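Local structure of putative polyphosphate kinase 2 (Pseudomonas aeruginosa PAO1, 3CZP) at residues D257-L262 with Q448-V453; L267-D272 with K475-V480; E306-A311 with L411-Q416; G315-V320 with F360-R365; V407-A412 with T468-N473. The protein transfers phosphate from inorganic polyphosphate to AMP, and less efficiently to GMP, as a magnesium-dependent homodimer whose chains each carry two fused PPK2 domains. All blocks are in the same frame, centred on the assembly; numbering follows the deposited sequence.

Contact 1: residues D257-L262 with Q448-V453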
# COMPACT_ATOMS: atom_id res chain seq x y z
N ASP A 257 36.68 -13.71 -15.78
CA ASP A 257 37.08 -12.50 -15.08
C ASP A 257 36.39 -11.24 -15.65
O ASP A 257 36.80 -10.69 -16.68
CB ASP A 257 38.60 -12.34 -15.14
CG ASP A 257 39.12 -11.30 -14.17
OD1 ASP A 257 38.58 -11.24 -13.05
OD2 ASP A 257 40.08 -10.56 -14.52
N ASN A 258 35.35 -10.78 -14.96
CA ASN A 258 34.53 -9.62 -15.37
C ASN A 258 35.03 -8.21 -14.94
O ASN A 258 34.36 -7.21 -15.20
CB ASN A 258 33.09 -9.84 -14.90
CG ASN A 258 32.15 -10.21 -16.03
OD1 ASN A 258 32.07 -9.51 -17.04
ND2 ASN A 258 31.41 -11.30 -15.86
N ARG A 259 36.21 -8.14 -14.32
CA ARG A 259 36.74 -6.85 -13.79
C ARG A 259 37.42 -5.92 -14.81
O ARG A 259 37.71 -4.76 -14.49
CB ARG A 259 37.67 -7.09 -12.59
CG ARG A 259 38.89 -7.96 -12.85
CD ARG A 259 39.90 -7.95 -11.68
NE ARG A 259 39.39 -8.67 -10.49
CZ ARG A 259 38.98 -8.10 -9.35
NH1 ARG A 259 38.56 -8.87 -8.35
NH2 ARG A 259 39.01 -6.78 -9.17
N GLY A 260 37.66 -6.42 -16.03
CA GLY A 260 38.20 -5.61 -17.14
C GLY A 260 37.26 -4.52 -17.66
O GLY A 260 37.72 -3.58 -18.30
N LEU A 261 35.95 -4.65 -17.39
CA LEU A 261 34.96 -3.61 -17.71
C LEU A 261 35.17 -2.38 -16.82
O LEU A 261 34.94 -1.25 -17.24
CB LEU A 261 33.51 -4.11 -17.52
CG LEU A 261 32.95 -5.40 -18.18
CD1 LEU A 261 31.56 -5.81 -17.59
CD2 LEU A 261 32.91 -5.31 -19.73
N LEU A 262 35.59 -2.64 -15.57
CA LEU A 262 35.85 -1.59 -14.59
C LEU A 262 37.30 -1.14 -14.61
O LEU A 262 37.58 0.05 -14.46
CB LEU A 262 35.48 -2.08 -13.17
CG LEU A 262 33.96 -2.39 -12.87
CD1 LEU A 262 33.89 -2.83 -11.37
CD2 LEU A 262 33.00 -1.09 -13.08
N GLN A 448 35.78 -7.48 -3.96
CA GLN A 448 34.48 -8.21 -4.02
C GLN A 448 33.43 -7.38 -4.74
O GLN A 448 32.56 -7.94 -5.43
CB GLN A 448 33.96 -8.60 -2.63
CG GLN A 448 34.77 -9.69 -1.87
CD GLN A 448 34.20 -9.98 -0.45
OE1 GLN A 448 34.72 -9.48 0.54
NE2 GLN A 448 33.14 -10.77 -0.38
N TYR A 449 33.46 -6.06 -4.59
CA TYR A 449 32.52 -5.24 -5.36
C TYR A 449 32.93 -5.15 -6.82
O TYR A 449 32.07 -5.09 -7.69
CB TYR A 449 32.28 -3.86 -4.74
CG TYR A 449 31.33 -3.92 -3.55
CD1 TYR A 449 31.79 -4.22 -2.26
CD2 TYR A 449 29.96 -3.71 -3.73
CE1 TYR A 449 30.91 -4.29 -1.16
CE2 TYR A 449 29.07 -3.79 -2.67
CZ TYR A 449 29.53 -4.07 -1.39
OH TYR A 449 28.61 -4.16 -0.35
N VAL A 450 34.22 -5.19 -7.10
CA VAL A 450 34.69 -5.14 -8.49
C VAL A 450 34.20 -6.38 -9.23
O VAL A 450 33.56 -6.29 -10.30
CB VAL A 450 36.25 -5.00 -8.59
CG1 VAL A 450 36.69 -4.99 -10.05
CG2 VAL A 450 36.73 -3.72 -7.91
N ASP A 451 34.41 -7.55 -8.61
CA ASP A 451 33.95 -8.81 -9.21
C ASP A 451 32.45 -8.81 -9.40
O ASP A 451 31.96 -9.23 -10.44
CB ASP A 451 34.34 -10.02 -8.37
CG ASP A 451 35.79 -10.35 -8.46
OD1 ASP A 451 36.47 -9.95 -9.45
OD2 ASP A 451 36.26 -11.01 -7.52
N ALA A 452 31.73 -8.33 -8.40
CA ALA A 452 30.27 -8.28 -8.42
C ALA A 452 29.65 -7.26 -9.39
O ALA A 452 28.62 -7.52 -10.06
CB ALA A 452 29.75 -8.05 -6.98
N VAL A 453 30.26 -6.08 -9.47
CA VAL A 453 29.82 -5.06 -10.45
C VAL A 453 30.10 -5.56 -11.87
O VAL A 453 29.24 -5.45 -12.74
CB VAL A 453 30.50 -3.68 -10.20
CG1 VAL A 453 30.17 -2.64 -11.28
CG2 VAL A 453 30.05 -3.19 -8.83
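Leu262 and Arg259 pack against one flank of helix 446-460 in the second PPK2 region, a P-loop kinase fold; a closely packed centre of Leu262, Arg259, Val450 and Val453 gives way to a loose outer edge at Asp257. In the centre, Leu262 meets Val453 at about a right angle, with CD2 3.7 Å from Val453 CG1, while Leu262 CD1 lies 3.8 Å from Val450 CG1. Trp410 of strand 404-412 touches both Leu262 and Val453. Arg259 bends at chi3 (70°), bringing its NH2 to 3.1 Å from Val450 CG1. Its NH1 makes the salt bridge to Asp451 OD1 at 2.6 Å, yet that oxygen stands over a face of the guanidinium and the two planes are 71° apart, which rules out a flat two-pronged pair. At the loose edge, exposed Asp257 extends the salt-bridge network merely by a long ion pair to Arg259 NE, and the two acids, probably screened by the arginine, come to 4.4 Å between Asp257 OD1 and Asp451 OD1.

Contact 2: residues L267-D272 with K475-V480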
# COMPACT_ATOMS: atom_id res chain seq x y z
N LEU A 267 39.32 6.87 -15.36
CA LEU A 267 38.83 7.63 -14.22
C LEU A 267 39.59 8.94 -14.05
O LEU A 267 39.36 9.66 -13.08
CB LEU A 267 38.97 6.80 -12.96
CG LEU A 267 38.23 5.47 -12.84
CD1 LEU A 267 38.47 4.91 -11.47
CD2 LEU A 267 36.74 5.64 -13.10
N GLY A 268 40.51 9.23 -14.99
CA GLY A 268 41.24 10.50 -15.06
C GLY A 268 40.45 11.62 -15.72
O GLY A 268 40.92 12.73 -15.78
N GLN A 269 39.23 11.35 -16.19
CA GLN A 269 38.45 12.40 -16.89
C GLN A 269 37.79 13.43 -15.97
O GLN A 269 37.42 13.10 -14.84
CB GLN A 269 37.37 11.77 -17.74
CG GLN A 269 37.88 10.86 -18.84
CD GLN A 269 36.76 10.09 -19.45
OE1 GLN A 269 36.20 10.49 -20.47
NE2 GLN A 269 36.36 9.01 -18.80
N TYR A 270 37.64 14.66 -16.48
CA TYR A 270 37.06 15.77 -15.72
C TYR A 270 36.51 16.93 -16.57
O TYR A 270 36.67 16.97 -17.78
CB TYR A 270 38.10 16.33 -14.73
CG TYR A 270 39.27 17.03 -15.37
CD1 TYR A 270 39.30 18.42 -15.47
CD2 TYR A 270 40.33 16.30 -15.90
CE1 TYR A 270 40.38 19.07 -16.06
CE2 TYR A 270 41.42 16.95 -16.51
CZ TYR A 270 41.43 18.33 -16.57
OH TYR A 270 42.48 18.97 -17.16
N LEU A 271 35.82 17.85 -15.90
CA LEU A 271 35.27 19.05 -16.49
C LEU A 271 35.76 20.27 -15.72
O LEU A 271 35.69 20.31 -14.47
CB LEU A 271 33.73 19.01 -16.49
CG LEU A 271 33.01 18.35 -17.66
CD1 LEU A 271 31.47 18.41 -17.49
CD2 LEU A 271 33.48 18.99 -18.99
N ASP A 272 36.28 21.25 -16.46
CA ASP A 272 36.60 22.57 -15.92
C ASP A 272 35.38 23.30 -15.38
O ASP A 272 34.27 23.11 -15.89
CB ASP A 272 37.25 23.44 -17.01
CG ASP A 272 38.67 23.07 -17.25
OD1 ASP A 272 39.29 22.47 -16.34
OD2 ASP A 272 39.19 23.41 -18.35
N LYS A 475 33.39 15.01 -9.70
CA LYS A 475 31.95 15.24 -9.55
C LYS A 475 31.31 15.97 -10.73
O LYS A 475 30.17 15.68 -11.10
CB LYS A 475 31.65 16.01 -8.24
CG LYS A 475 31.51 15.10 -7.00
CD LYS A 475 32.09 15.80 -5.70
CE LYS A 475 31.85 14.96 -4.45
NZ LYS A 475 31.95 15.77 -3.21
N ARG A 476 32.05 16.91 -11.31
CA ARG A 476 31.49 17.76 -12.35
C ARG A 476 31.21 16.95 -13.60
O ARG A 476 30.13 17.06 -14.21
CB ARG A 476 32.46 18.89 -12.65
CG ARG A 476 32.67 19.85 -11.50
CD ARG A 476 33.56 20.99 -11.92
NE ARG A 476 33.47 22.08 -10.97
CZ ARG A 476 34.46 22.53 -10.21
NH1 ARG A 476 35.69 22.03 -10.29
NH2 ARG A 476 34.23 23.54 -9.38
N PHE A 477 32.18 16.11 -13.97
CA PHE A 477 32.10 15.23 -15.16
C PHE A 477 30.96 14.24 -14.94
O PHE A 477 30.06 14.10 -15.78
CB PHE A 477 33.46 14.51 -15.36
CG PHE A 477 33.47 13.48 -16.47
CD1 PHE A 477 33.87 13.84 -17.75
CD2 PHE A 477 33.06 12.17 -16.23
CE1 PHE A 477 33.89 12.92 -18.78
CE2 PHE A 477 33.06 11.23 -17.28
CZ PHE A 477 33.47 11.61 -18.56
N ALA A 478 30.99 13.60 -13.77
CA ALA A 478 29.94 12.65 -13.34
C ALA A 478 28.53 13.25 -13.45
O ALA A 478 27.61 12.64 -14.05
CB ALA A 478 30.22 12.15 -11.91
N ARG A 479 28.32 14.43 -12.88
CA ARG A 479 26.99 15.05 -12.92
C ARG A 479 26.45 15.27 -14.34
O ARG A 479 25.27 14.96 -14.63
CB ARG A 479 26.95 16.35 -12.14
CG ARG A 479 27.07 16.18 -10.61
CD ARG A 479 27.52 17.49 -10.00
NE ARG A 479 27.75 17.36 -8.56
CZ ARG A 479 28.28 18.32 -7.80
NH1 ARG A 479 28.59 19.50 -8.33
NH2 ARG A 479 28.47 18.13 -6.50
N VAL A 480 27.28 15.81 -15.21
CA VAL A 480 26.86 16.13 -16.58
C VAL A 480 26.59 14.85 -17.36
O VAL A 480 25.62 14.76 -18.08
CB VAL A 480 27.91 17.04 -17.29
CG1 VAL A 480 27.53 17.25 -18.73
CG2 VAL A 480 28.05 18.37 -16.50
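Gln269 runs its side chain along the Phe477 ring. CB sits over one face, 4.0 Å from the ring centroid and 17° off the normal, offset toward the rim, which qualifies it as a CH-pi contact. Farther out the chain drifts to the para end of the ring: CD is 3.7 Å from Phe477 CZ, and OE1 comes to 3.5 Å from the same carbon. The amide is inclined 52° to the ring plane, so it does not stack flat. The last atom, NE2, donates a hydrogen bond back to Asp266 O, which helps set the rotation of the amide above the phenyl rim. What is joined here is the loop between helices 260-263 and 273-292 and the first turns of helix 475-496, the closing helix of the P-loop kinase fold. Asp474 OD2 accepts both Leu271 N and Phe477 N, binding the loop backbone to the start of that helix. Beyond the ring, Leu271 lies across neighbouring turns: its CB is 4.0 Å from Arg476 CB, and its CD1 reaches 3.6 Å from Val480 CG2, the two side chains crossing at about a right angle. Phe477 has CG anti to its own nitrogen (chi1 175°), a setting that carries the ring to the Gln269 side while Phe477 CB rests 3.8 Å from Tyr270 CA.

Contact 3: residues E306-A311 with L411-Q416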
# COMPACT_ATOMS: atom_id res chain seq x y z
N GLU A 306 23.59 3.34 -8.46
CA GLU A 306 24.46 2.55 -7.63
C GLU A 306 25.88 3.13 -7.75
O GLU A 306 26.18 3.92 -8.67
CB GLU A 306 24.45 1.08 -8.08
CG GLU A 306 23.10 0.33 -8.14
CD GLU A 306 22.48 -0.05 -6.78
OE1 GLU A 306 23.15 0.05 -5.75
OE2 GLU A 306 21.27 -0.48 -6.76
N GLY A 307 26.73 2.77 -6.79
CA GLY A 307 28.17 3.05 -6.91
C GLY A 307 28.87 2.81 -5.62
O GLY A 307 28.24 2.54 -4.60
N ASN A 308 30.18 2.95 -5.64
CA ASN A 308 30.98 2.87 -4.45
C ASN A 308 30.50 3.88 -3.37
O ASN A 308 29.88 4.89 -3.66
CB ASN A 308 32.46 3.15 -4.83
CG ASN A 308 33.07 2.05 -5.71
OD1 ASN A 308 33.17 0.87 -5.30
ND2 ASN A 308 33.50 2.44 -6.93
N ASP A 309 30.80 3.60 -2.12
CA ASP A 309 30.53 4.54 -1.05
C ASP A 309 31.29 5.83 -1.33
O ASP A 309 32.42 5.81 -1.85
CB ASP A 309 30.93 3.95 0.29
CG ASP A 309 29.99 2.85 0.75
OD1 ASP A 309 28.80 2.82 0.38
OD2 ASP A 309 30.44 2.01 1.54
N ALA A 310 30.65 6.96 -1.04
CA ALA A 310 31.23 8.28 -1.30
C ALA A 310 31.41 8.59 -2.79
O ALA A 310 32.07 9.56 -3.13
CB ALA A 310 32.58 8.44 -0.54
N ALA A 311 30.81 7.80 -3.68
CA ALA A 311 30.96 8.00 -5.13
C ALA A 311 30.26 9.26 -5.60
O ALA A 311 30.55 9.80 -6.66
CB ALA A 311 30.46 6.76 -5.94
N LEU A 411 28.26 4.57 -10.49
CA LEU A 411 29.24 5.62 -10.30
C LEU A 411 30.52 5.01 -9.74
O LEU A 411 30.55 4.49 -8.62
CB LEU A 411 28.73 6.75 -9.39
CG LEU A 411 27.99 7.90 -10.10
CD1 LEU A 411 26.80 7.43 -10.88
CD2 LEU A 411 27.58 8.96 -9.03
N ALA A 412 31.58 5.10 -10.54
CA ALA A 412 32.84 4.45 -10.21
C ALA A 412 33.86 5.49 -9.72
O ALA A 412 34.05 6.52 -10.35
CB ALA A 412 33.36 3.68 -11.44
N ILE A 413 34.49 5.20 -8.58
CA ILE A 413 35.62 5.98 -8.10
C ILE A 413 36.73 5.01 -7.71
O ILE A 413 36.45 3.80 -7.53
CB ILE A 413 35.29 6.93 -6.88
CG1 ILE A 413 34.89 6.17 -5.63
CG2 ILE A 413 34.25 8.03 -7.23
CD1 ILE A 413 34.40 7.11 -4.46
N ASP A 414 37.97 5.50 -7.58
CA ASP A 414 39.05 4.62 -7.11
C ASP A 414 39.19 4.68 -5.59
O ASP A 414 38.50 5.48 -4.93
CB ASP A 414 40.37 4.85 -7.86
CG ASP A 414 40.88 6.27 -7.76
OD1 ASP A 414 40.69 6.87 -6.68
OD2 ASP A 414 41.46 6.77 -8.76
N LYS A 415 40.02 3.78 -5.05
CA LYS A 415 40.14 3.61 -3.59
C LYS A 415 40.71 4.86 -2.95
O LYS A 415 40.34 5.23 -1.83
CB LYS A 415 41.10 2.45 -3.24
CG LYS A 415 40.75 1.07 -3.76
CD LYS A 415 41.83 0.05 -3.33
CE LYS A 415 41.92 -1.18 -4.23
NZ LYS A 415 43.11 -2.04 -3.81
N GLN A 416 41.62 5.47 -3.69
CA GLN A 416 42.36 6.66 -3.29
C GLN A 416 41.42 7.86 -3.19
O GLN A 416 41.47 8.60 -2.22
CB GLN A 416 43.50 6.95 -4.30
CG GLN A 416 44.74 5.94 -4.30
CD GLN A 416 44.52 4.67 -5.17
OE1 GLN A 416 43.42 4.43 -5.67
NE2 GLN A 416 45.55 3.88 -5.35
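The flat carboxamide of Asn308 meets Ile413, whose carbonyl oxygen stands well above the amide plane; although Asn308 ND2 is 3.3 Å from Ile413 O, the angle is too poor for a hydrogen bond. The same amide side chain also touches the side chains of Trp410 and Trp446. Backbone bonds set the register. Leu411 N donates to Glu306 O at 2.8 Å and 170°, and Gly307 pairs with Leu411 in a parallel bridge. One residue on, the bond from Asn308 N to Leu411 O is weak at 3.4 Å, as expected where the chain leaves the sheet for the type II turn Asn308-Ala311. Ile413 packs against that turn: with CG1 between backbone N and carbonyl carbon (chi1 64°), its CD1 comes to 3.5 Å from Asp309 O and 3.6 Å from Ala311 CA. Ala311 CB meets Leu411 CB at 3.9 Å. The turn lies in a segment that fits the GxxxxGK pattern of a Walker A loop and so probably binds phosphate; the glycerol on Ala310 N, probably from the crystallisation liquor, is weak evidence. Around the contact, strand 300-307 runs beside 404-412; helix 415-427, with Asp414 at its N-cap bonding Thr417 N, sends Gln418 to Asp309 O and Arg421 to Ala310 O, and helix 446-460 covers the Asn308 side.

Contact 4: residues G315-V320 with F360-R365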
# COMPACT_ATOMS: atom_id res chain seq x y z
N GLY A 315 24.73 13.74 -4.81
CA GLY A 315 25.03 14.94 -5.55
C GLY A 315 24.57 14.85 -6.99
O GLY A 315 23.96 15.80 -7.49
N ALA A 316 24.86 13.73 -7.66
CA ALA A 316 24.37 13.52 -9.05
C ALA A 316 22.86 13.56 -9.10
O ALA A 316 22.27 14.13 -10.02
CB ALA A 316 24.90 12.22 -9.69
N ILE A 317 22.22 12.95 -8.12
CA ILE A 317 20.76 12.90 -8.11
C ILE A 317 20.18 14.31 -7.97
O ILE A 317 19.19 14.64 -8.61
CB ILE A 317 20.25 12.01 -6.92
CG1 ILE A 317 20.35 10.54 -7.26
CG2 ILE A 317 18.83 12.33 -6.50
CD1 ILE A 317 19.98 9.66 -6.12
N ARG A 318 20.79 15.14 -7.15
CA ARG A 318 20.21 16.45 -6.93
C ARG A 318 20.38 17.39 -8.13
O ARG A 318 19.58 18.30 -8.31
CB ARG A 318 20.76 17.13 -5.66
CG ARG A 318 19.66 18.01 -4.94
CD ARG A 318 20.26 19.19 -4.24
NE ARG A 318 20.81 20.16 -5.18
CZ ARG A 318 21.67 21.13 -4.85
NH1 ARG A 318 22.11 21.28 -3.61
NH2 ARG A 318 22.11 21.95 -5.79
N ARG A 319 21.44 17.22 -8.92
CA ARG A 319 21.59 18.03 -10.14
C ARG A 319 20.51 17.65 -11.20
O ARG A 319 20.16 18.47 -12.07
CB ARG A 319 23.00 17.94 -10.71
CG ARG A 319 24.15 18.51 -9.81
CD ARG A 319 23.72 19.77 -9.10
NE ARG A 319 24.66 20.21 -8.09
CZ ARG A 319 24.81 19.68 -6.88
NH1 ARG A 319 24.06 18.66 -6.47
NH2 ARG A 319 25.70 20.20 -6.05
N VAL A 320 20.01 16.42 -11.14
CA VAL A 320 18.84 16.02 -11.96
C VAL A 320 17.59 16.69 -11.39
O VAL A 320 16.81 17.29 -12.14
CB VAL A 320 18.66 14.48 -11.96
CG1 VAL A 320 17.32 14.02 -12.65
CG2 VAL A 320 19.89 13.84 -12.59
N PHE A 360 8.33 10.08 -12.92
CA PHE A 360 9.79 9.89 -12.95
C PHE A 360 10.21 9.43 -11.57
O PHE A 360 10.00 10.12 -10.62
CB PHE A 360 10.46 11.23 -13.31
CG PHE A 360 11.99 11.23 -13.37
CD1 PHE A 360 12.75 10.05 -13.32
CD2 PHE A 360 12.64 12.44 -13.46
CE1 PHE A 360 14.14 10.09 -13.37
CE2 PHE A 360 14.03 12.50 -13.50
CZ PHE A 360 14.79 11.34 -13.45
N THR A 361 10.73 8.22 -11.43
CA THR A 361 11.12 7.68 -10.12
C THR A 361 12.62 7.48 -10.18
O THR A 361 13.16 6.95 -11.14
CB THR A 361 10.45 6.37 -9.75
OG1 THR A 361 9.03 6.55 -9.75
CG2 THR A 361 10.94 5.87 -8.37
N ILE A 362 13.29 7.95 -9.15
CA ILE A 362 14.72 7.81 -9.00
C ILE A 362 14.96 6.85 -7.79
O ILE A 362 14.40 7.06 -6.68
CB ILE A 362 15.32 9.17 -8.69
CG1 ILE A 362 15.04 10.21 -9.80
CG2 ILE A 362 16.83 9.02 -8.40
CD1 ILE A 362 15.80 11.55 -9.59
N PHE A 363 15.79 5.82 -8.03
CA PHE A 363 16.11 4.82 -7.07
C PHE A 363 17.55 5.07 -6.62
O PHE A 363 18.50 4.87 -7.37
CB PHE A 363 15.92 3.42 -7.63
CG PHE A 363 14.49 3.00 -7.80
CD1 PHE A 363 13.79 2.49 -6.72
CD2 PHE A 363 13.83 3.16 -9.02
CE1 PHE A 363 12.45 2.11 -6.85
CE2 PHE A 363 12.49 2.76 -9.17
CZ PHE A 363 11.81 2.24 -8.08
N ASP A 364 17.67 5.53 -5.40
CA ASP A 364 18.96 5.63 -4.78
C ASP A 364 19.25 4.30 -4.10
O ASP A 364 18.77 4.02 -3.00
CB ASP A 364 18.97 6.79 -3.81
CG ASP A 364 20.36 7.05 -3.22
OD1 ASP A 364 21.35 6.36 -3.57
OD2 ASP A 364 20.45 7.96 -2.38
N ARG A 365 20.04 3.49 -4.80
CA ARG A 365 20.13 2.04 -4.58
C ARG A 365 18.82 1.40 -5.01
O ARG A 365 17.84 2.10 -5.22
CB ARG A 365 20.50 1.70 -3.15
CG ARG A 365 21.71 2.44 -2.68
CD ARG A 365 21.97 2.16 -1.25
NE ARG A 365 22.64 0.88 -1.10
CZ ARG A 365 23.37 0.53 -0.04
NH1 ARG A 365 23.55 1.39 0.96
NH2 ARG A 365 23.95 -0.68 0.01
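Asp364 OD2 is held by a salt bridge to Arg70 of the second subunit, while the CB of the same aspartate takes Ile317 CD1 at 3.8 Å. The isoleucine methyl also lies 3.9 Å from Asp364 CG, the two side chains crossing at about a right angle, so CB packs on Ile317 while OD2 faces the dimer partner. Lys313 adds a long, weak ion pair to the other carboxylate oxygen. Helical segment 315-320, which follows the Walker A-like loop, runs antiparallel to strand 360-364 (169° between directions), their axes 10.5 Å apart at closest, as in the helix-on-sheet layer of P-loop kinases; Asp364 at the strand's end, with Arg365 just beyond, is reminiscent of a Walker B end. Ile317 and Ile362 slide past each other in opposite senses, with Ile317 CD1 3.9 Å from Ile362 CG2. Farther along, Val320 has CG1 anti to its nitrogen (chi1 172°), which directs this methyl to the edge of the Phe360 ring, near its plane and 3.7 Å from CE2 of that ring. With Phe305 and Ile331 packing on Ile317, and Leu287 on Val320, helix and strand are held by buried hydrocarbon contacts, and Asp364 OD2 is paired across the dimer.

Contact 5: residues V407-A412 with T468-N473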
# COMPACT_ATOMS: atom_id res chain seq x y z
N VAL A 407 17.04 3.88 -17.05
CA VAL A 407 18.43 4.31 -17.10
C VAL A 407 19.13 3.83 -15.82
O VAL A 407 18.55 3.93 -14.75
CB VAL A 407 18.49 5.84 -17.30
CG1 VAL A 407 19.90 6.28 -17.51
CG2 VAL A 407 17.66 6.23 -18.61
N LYS A 408 20.33 3.26 -15.93
CA LYS A 408 21.04 2.65 -14.79
C LYS A 408 22.49 3.15 -14.69
O LYS A 408 23.26 3.03 -15.64
CB LYS A 408 21.07 1.12 -14.98
CG LYS A 408 19.72 0.43 -14.90
CD LYS A 408 19.88 -1.09 -14.97
CE LYS A 408 20.27 -1.61 -16.34
NZ LYS A 408 20.17 -3.16 -16.50
N PHE A 409 22.88 3.68 -13.54
CA PHE A 409 24.19 4.28 -13.35
C PHE A 409 25.01 3.52 -12.29
O PHE A 409 24.54 3.29 -11.19
CB PHE A 409 24.05 5.76 -12.91
CG PHE A 409 23.36 6.67 -13.94
CD1 PHE A 409 24.01 7.06 -15.11
CD2 PHE A 409 22.07 7.11 -13.74
CE1 PHE A 409 23.39 7.84 -16.03
CE2 PHE A 409 21.46 7.93 -14.66
CZ PHE A 409 22.12 8.29 -15.80
N TRP A 410 26.25 3.19 -12.63
CA TRP A 410 27.21 2.76 -11.67
C TRP A 410 28.23 3.85 -11.61
O TRP A 410 28.96 4.06 -12.56
CB TRP A 410 27.91 1.45 -12.06
CG TRP A 410 28.98 1.15 -11.10
CD1 TRP A 410 30.33 1.42 -11.23
CD2 TRP A 410 28.81 0.64 -9.76
NE1 TRP A 410 31.00 1.07 -10.06
CE2 TRP A 410 30.10 0.60 -9.15
CE3 TRP A 410 27.69 0.24 -9.02
CZ2 TRP A 410 30.29 0.14 -7.85
CZ3 TRP A 410 27.90 -0.21 -7.70
CH2 TRP A 410 29.17 -0.25 -7.14
N LEU A 411 28.26 4.57 -10.49
CA LEU A 411 29.24 5.62 -10.30
C LEU A 411 30.52 5.01 -9.74
O LEU A 411 30.55 4.49 -8.62
CB LEU A 411 28.73 6.75 -9.39
CG LEU A 411 27.99 7.90 -10.10
CD1 LEU A 411 26.80 7.43 -10.88
CD2 LEU A 411 27.58 8.96 -9.03
N ALA A 412 31.58 5.10 -10.54
CA ALA A 412 32.84 4.45 -10.21
C ALA A 412 33.86 5.49 -9.72
O ALA A 412 34.05 6.52 -10.35
CB ALA A 412 33.36 3.68 -11.44
N THR A 468 25.24 2.18 -17.54
CA THR A 468 26.15 3.29 -17.81
C THR A 468 27.10 3.39 -16.68
O THR A 468 26.69 3.60 -15.56
CB THR A 468 25.41 4.65 -17.91
OG1 THR A 468 24.33 4.51 -18.82
CG2 THR A 468 26.37 5.83 -18.37
N LEU A 469 28.37 3.18 -16.98
CA LEU A 469 29.41 3.32 -16.02
C LEU A 469 29.84 4.81 -16.01
O LEU A 469 30.29 5.34 -17.03
CB LEU A 469 30.59 2.35 -16.34
CG LEU A 469 30.22 0.88 -16.58
CD1 LEU A 469 31.38 0.07 -17.17
CD2 LEU A 469 29.62 0.18 -15.33
N VAL A 470 29.68 5.46 -14.87
CA VAL A 470 30.02 6.87 -14.74
C VAL A 470 31.39 7.00 -14.05
O VAL A 470 31.58 6.51 -12.96
CB VAL A 470 28.92 7.64 -13.97
CG1 VAL A 470 29.25 9.15 -13.92
CG2 VAL A 470 27.53 7.39 -14.61
N GLU A 471 32.35 7.59 -14.74
CA GLU A 471 33.69 7.87 -14.18
C GLU A 471 33.49 9.02 -13.20
O GLU A 471 33.22 10.15 -13.62
CB GLU A 471 34.67 8.28 -15.28
CG GLU A 471 34.96 7.23 -16.36
CD GLU A 471 33.89 7.14 -17.45
OE1 GLU A 471 32.81 7.77 -17.36
OE2 GLU A 471 34.13 6.40 -18.40
N ALA A 472 33.54 8.73 -11.91
CA ALA A 472 32.97 9.63 -10.90
C ALA A 472 33.97 10.30 -9.97
O ALA A 472 33.59 11.08 -9.10
CB ALA A 472 31.89 8.88 -10.09
N ASN A 473 35.26 10.09 -10.20
CA ASN A 473 36.30 10.76 -9.43
C ASN A 473 36.16 12.30 -9.44
O ASN A 473 36.55 12.95 -8.47
CB ASN A 473 37.71 10.41 -9.95
CG ASN A 473 38.27 9.10 -9.40
OD1 ASN A 473 37.56 8.36 -8.74
ND2 ASN A 473 39.56 8.81 -9.71
O HOH W 1 21.81 3.43 -18.80
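Val470 is the apolar centre: its CG2 lies 3.6 Å from Phe409 CD1, the two side chains crossing, and its CB 3.8 Å from Leu411 CD1, valine and leucine lying side by side and pointing the same way. Just past the strand, Ala472 CB lies 3.9 Å from Leu411 CB, and Thr468 lies alongside Phe409. On the other face Trp410 CB meets Leu469 CD2 at 3.9 Å, and Met456 of helix 446-460 touches the Trp410 side chain. The strands are neighbours in the five-stranded parallel sheet of the P-loop kinase fold, strand order 2-3-1-4-5, with 467-471 outermost; their short segments are twisted by -32°. Four bonds alternate along the ladder, Thr468 N to Lys408 O, Trp410 N to Thr468 O, Val470 N to Trp410 O and Ala412 N to Val470 O, all between 2.8 and 3.0 Å. A fifth, Ala472 N to Ala412 O, is as short but more bent (147°). At the opposite end a water spans the strands, 3.2 Å from Lys408 N, whose hydrogen it accepts, and 2.7 Å from Thr468 OG1. Outside the pair, Lys408 NZ binds Glu396 and Thr460 O.

In the fold
Contacts 3, 4 and 5 all reach the same parallel sheet: 3 and 5 share Leu411 and Ala412, and their centres are 9 Å apart. Trp410 joins contact 5 to contact 1, its CZ2 lying 3.5 Å from Val453 CG2. On the other face of the sheet contact 2 touches contact 5 where Ala478 CA is 3.6 Å from Val470 CG1, and touches contact 4 where the like-charged NH2 atoms of Arg479 and Arg319 are 3.5 Å apart. Contacts 1 and 4 are separated most, their centres about 24 Å apart. The turn of contact 3 marks the probable phosphate site: glycerol, probably from the crystallisation liquor, lies about 4 Å from the Ala311 side chain and about 6 Å from those of Asp364 and Leu411.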